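Long-range contact in aerotolerance-related membrane protein (Bacteroides fragilis, PDB 4JDU), which probably acts in aerotolerance at the cell membrane, its von Willebrand factor type A domain, the part crystallised here, binding calcium: residues I115-A127 / V170-E184. The protein carries 6 engineered substitutions. Residues are numbered along the deposited sequence; the frame is centred on the assembly and turned at random. Where two conformers were deposited one is given.
Sequences ITDGENHEGGAVA and VTRLNEAMCQEIAKE. Engineered in segment 115-127: Ala127 (natural residue Glu).
The backbone N-H groups of Arg172 and Asn174 bond to the loop after strand 109-116, their acceptors being Glu119 OE1 and Asp117 O. Asn174 N reaches Asp117 O at 2.9 Å, almost straight at 171°, and Leu173 CA adds a CA-H...O contact to the same oxygen. Farther out, Arg172 N donates to Glu119 OE1 at 2.8 Å, meeting the carboxylate from above its plane. Glutamate has the length for this: CG lies beside the backbone N (chi1 -81°) and the chain bends at chi2, carrying its end to Thr171, whose OG1 sits 3.0 Å from Glu119 OE2.

Side-chain turns shape the loop itself. Thr116 OG1, also hydrogen-bonded to Asp16 OD2, accepts from Gly118 N in an ST turn, and Asp117 OD1 from Glu119 N in an Asx turn. Gly118, with positive phi and no side chain, lets Cys178 SG lie 3.7 Å from its CA. Here strand 109-116 ends at the calcium-binding edge of the von Willebrand factor A fold, a Rossmann-like sheet flanked by helices, consistent with its metal-ion-dependent adhesion site (MIDAS). Ser18, Ser20 and Thr89 hold the calcium in this model; Asp117, a ligand in another, hydrogen-bonds Ser20 OG and salt-bridges Arg30 through OD2. Asn174, the N-cap of helix 175-184, accepts from Met177 N through OD1, while its CB packs against Gly118 O.

Helix 125-134 packs on helix 175-184 largely through Val126, a knob among Met177, Glu180, Ile181 and Glu184. Branched valine fills this hole with both methyls: CG1 meets the Glu184 CG methylene at 3.6 Å, while CG2 lies by the Glu180 carboxylate and 4.1 Å from the selenium of Met177, a selenomethionine. Small Ala125 lets Ile181 CD1 approach its CB to 3.8 Å.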
# COMPACT_ATOMS: atom_id res chain seq x y z
N ILE A 115 0.96 0.93 -0.50
CA ILE A 115 -0.00 1.96 -0.10
C ILE A 115 -0.24 1.85 1.41
O ILE A 115 -0.77 0.85 1.90
CB ILE A 115 -1.31 1.85 -0.89
CG1 ILE A 115 -0.98 1.77 -2.39
CG2 ILE A 115 -2.22 3.03 -0.61
CD1 ILE A 115 -2.18 1.69 -3.29
N THR A 116 0.17 2.87 2.15
CA THR A 116 0.31 2.74 3.59
C THR A 116 0.39 4.11 4.25
O THR A 116 0.66 5.10 3.58
CB THR A 116 1.61 1.94 3.93
OG1 THR A 116 1.72 1.74 5.35
CG2 THR A 116 2.87 2.66 3.42
N ASP A 117 0.15 4.16 5.56
CA ASP A 117 0.41 5.38 6.32
C ASP A 117 1.84 5.36 6.85
O ASP A 117 2.29 6.31 7.52
CB ASP A 117 -0.62 5.57 7.43
CG ASP A 117 -0.74 4.36 8.34
OD1 ASP A 117 0.25 3.61 8.49
OD2 ASP A 117 -1.83 4.18 8.93
N GLY A 118 2.55 4.28 6.56
CA GLY A 118 3.97 4.20 6.85
C GLY A 118 4.29 4.05 8.32
O GLY A 118 5.46 4.02 8.71
N GLU A 119 3.26 3.95 9.16
CA GLU A 119 3.47 3.69 10.57
C GLU A 119 4.00 2.28 10.75
O GLU A 119 3.34 1.43 11.34
CB GLU A 119 2.16 3.81 11.34
CG GLU A 119 1.77 5.22 11.67
CD GLU A 119 1.11 5.35 13.02
OE1 GLU A 119 1.20 6.43 13.63
OE2 GLU A 119 0.49 4.36 13.47
N ASN A 120 5.20 2.05 10.22
CA ASN A 120 5.84 0.75 10.31
C ASN A 120 6.21 0.47 11.75
O ASN A 120 6.61 1.37 12.48
CB ASN A 120 7.08 0.70 9.42
CG ASN A 120 7.61 -0.71 9.21
OD1 ASN A 120 6.85 -1.68 9.28
ND2 ASN A 120 8.90 -0.83 8.93
N HIS A 121 6.08 -0.79 12.15
CA HIS A 121 6.37 -1.23 13.51
C HIS A 121 7.64 -2.08 13.52
O HIS A 121 8.52 -1.93 14.36
CB HIS A 121 5.20 -2.06 14.04
CG HIS A 121 5.09 -2.08 15.53
ND1 HIS A 121 5.13 -0.93 16.30
CD2 HIS A 121 4.92 -3.11 16.40
CE1 HIS A 121 4.99 -1.25 17.57
NE2 HIS A 121 4.86 -2.56 17.66
N GLU A 122 7.69 -3.00 12.56
CA GLU A 122 8.83 -3.91 12.42
C GLU A 122 9.97 -3.25 11.65
O GLU A 122 9.77 -2.23 10.99
CB GLU A 122 8.39 -5.19 11.71
CG GLU A 122 7.23 -5.91 12.38
N GLY A 123 11.16 -3.83 11.74
CA GLY A 123 12.28 -3.35 10.96
C GLY A 123 12.39 -4.10 9.65
O GLY A 123 11.75 -5.13 9.47
N GLY A 124 13.19 -3.58 8.72
CA GLY A 124 13.47 -4.30 7.49
C GLY A 124 12.74 -3.86 6.24
O GLY A 124 12.95 -4.43 5.17
N ALA A 125 11.89 -2.84 6.34
CA ALA A 125 11.20 -2.33 5.16
C ALA A 125 12.19 -1.71 4.17
O ALA A 125 12.11 -1.95 2.96
CB ALA A 125 10.14 -1.31 5.55
N VAL A 126 13.13 -0.92 4.68
CA VAL A 126 14.14 -0.30 3.82
C VAL A 126 15.02 -1.36 3.17
O VAL A 126 15.28 -1.31 1.96
CB VAL A 126 14.97 0.75 4.61
CG1 VAL A 126 16.07 1.31 3.74
CG2 VAL A 126 14.08 1.88 5.11
N ALA A 127 15.46 -2.34 3.96
CA ALA A 127 16.27 -3.45 3.46
C ALA A 127 15.52 -4.25 2.40
O ALA A 127 16.11 -4.69 1.41
CB ALA A 127 16.70 -4.36 4.61
N VAL A 170 -3.16 7.82 18.72
CA VAL A 170 -3.09 8.76 17.61
C VAL A 170 -2.10 8.22 16.59
O VAL A 170 -0.95 7.91 16.93
CB VAL A 170 -2.64 10.16 18.09
CG1 VAL A 170 -2.46 11.09 16.90
CG2 VAL A 170 -3.65 10.72 19.07
N THR A 171 -2.56 8.08 15.36
CA THR A 171 -1.73 7.59 14.27
C THR A 171 -1.41 8.71 13.29
O THR A 171 -2.28 9.50 12.95
CB THR A 171 -2.39 6.41 13.53
OG1 THR A 171 -1.62 6.10 12.36
CG2 THR A 171 -3.84 6.74 13.10
N ARG A 172 -0.15 8.76 12.85
CA ARG A 172 0.32 9.82 11.97
C ARG A 172 0.96 9.22 10.72
O ARG A 172 1.60 8.17 10.77
CB ARG A 172 1.38 10.67 12.69
CG ARG A 172 0.87 11.40 13.91
CD ARG A 172 1.98 12.09 14.71
NE ARG A 172 1.44 12.75 15.88
CZ ARG A 172 1.17 12.13 17.03
NH1 ARG A 172 1.40 10.83 17.16
NH2 ARG A 172 0.67 12.80 18.05
N LEU A 173 0.78 9.90 9.58
CA LEU A 173 1.55 9.55 8.39
C LEU A 173 3.03 9.69 8.72
O LEU A 173 3.46 10.73 9.21
CB LEU A 173 1.20 10.48 7.24
CG LEU A 173 2.07 10.31 5.98
CD1 LEU A 173 1.65 9.08 5.21
CD2 LEU A 173 1.97 11.54 5.11
N ASN A 174 3.79 8.63 8.48
CA ASN A 174 5.24 8.66 8.67
C ASN A 174 5.91 8.91 7.34
O ASN A 174 6.36 7.97 6.66
CB ASN A 174 5.74 7.36 9.29
CG ASN A 174 7.21 7.43 9.70
OD1 ASN A 174 7.98 8.24 9.17
ND2 ASN A 174 7.60 6.59 10.64
N GLU A 175 6.00 10.17 6.95
CA GLU A 175 6.48 10.51 5.62
C GLU A 175 7.94 10.16 5.43
O GLU A 175 8.32 9.66 4.37
CB GLU A 175 6.24 11.99 5.36
CG GLU A 175 6.32 12.38 3.90
CD GLU A 175 5.37 13.53 3.59
OE1 GLU A 175 5.64 14.66 4.04
OE2 GLU A 175 4.35 13.28 2.91
N ALA A 176 8.77 10.43 6.44
CA ALA A 176 10.20 10.16 6.32
C ALA A 176 10.46 8.70 5.98
O ALA A 176 11.27 8.40 5.10
CB ALA A 176 10.93 10.55 7.60
N MSE A 177 9.76 7.80 6.67
CA MSE A 177 9.90 6.37 6.43
C MSE A 177 9.46 6.01 5.01
O MSE A 177 10.16 5.28 4.31
CB MSE A 177 9.10 5.56 7.46
CG MSE A 177 8.96 4.06 7.18
SE MSE A 177 10.64 3.05 7.04
CE MSE A 177 11.49 3.51 8.74
N CYS A 178 8.32 6.53 4.58
CA CYS A 178 7.83 6.22 3.24
C CYS A 178 8.81 6.73 2.18
O CYS A 178 9.06 6.05 1.18
CB CYS A 178 6.47 6.86 3.00
SG CYS A 178 5.06 6.21 3.95
N GLN A 179 9.36 7.92 2.39
CA GLN A 179 10.30 8.49 1.43
C GLN A 179 11.57 7.66 1.34
O GLN A 179 12.12 7.47 0.24
CB GLN A 179 10.61 9.94 1.79
CG GLN A 179 9.42 10.89 1.59
CD GLN A 179 9.66 12.26 2.20
OE1 GLN A 179 10.40 12.40 3.16
NE2 GLN A 179 9.02 13.27 1.63
N GLU A 180 12.04 7.13 2.46
CA GLU A 180 13.28 6.37 2.44
C GLU A 180 13.05 5.03 1.73
O GLU A 180 13.91 4.56 0.98
CB GLU A 180 13.82 6.16 3.86
CG GLU A 180 15.24 5.62 3.88
CD GLU A 180 15.72 5.27 5.27
OE1 GLU A 180 14.91 5.36 6.22
OE2 GLU A 180 16.90 4.88 5.41
N ILE A 181 11.89 4.44 1.95
CA ILE A 181 11.54 3.18 1.28
C ILE A 181 11.52 3.35 -0.23
O ILE A 181 12.12 2.56 -0.97
CB ILE A 181 10.21 2.62 1.79
CG1 ILE A 181 10.34 2.19 3.25
CG2 ILE A 181 9.74 1.44 0.92
CD1 ILE A 181 9.01 1.94 3.95
N ALA A 182 10.87 4.41 -0.71
CA ALA A 182 10.81 4.67 -2.14
C ALA A 182 12.19 4.97 -2.70
O ALA A 182 12.53 4.51 -3.80
CB ALA A 182 9.85 5.81 -2.45
N LYS A 183 12.99 5.75 -1.98
CA LYS A 183 14.35 6.07 -2.42
C LYS A 183 15.16 4.79 -2.61
O LYS A 183 15.76 4.57 -3.67
CB LYS A 183 15.04 7.00 -1.42
CG LYS A 183 16.55 7.11 -1.65
CD LYS A 183 17.23 7.78 -0.46
CE LYS A 183 18.74 7.77 -0.62
NZ LYS A 183 19.41 8.39 0.56
N GLU A 184 15.17 3.94 -1.59
CA GLU A 184 15.98 2.74 -1.66
C GLU A 184 15.39 1.74 -2.64
O GLU A 184 16.10 0.87 -3.13
CB GLU A 184 16.16 2.11 -0.27
CG GLU A 184 16.97 2.98 0.69
CD GLU A 184 18.39 3.27 0.23
OE1 GLU A 184 18.96 4.27 0.71
OE2 GLU A 184 18.94 2.51 -0.59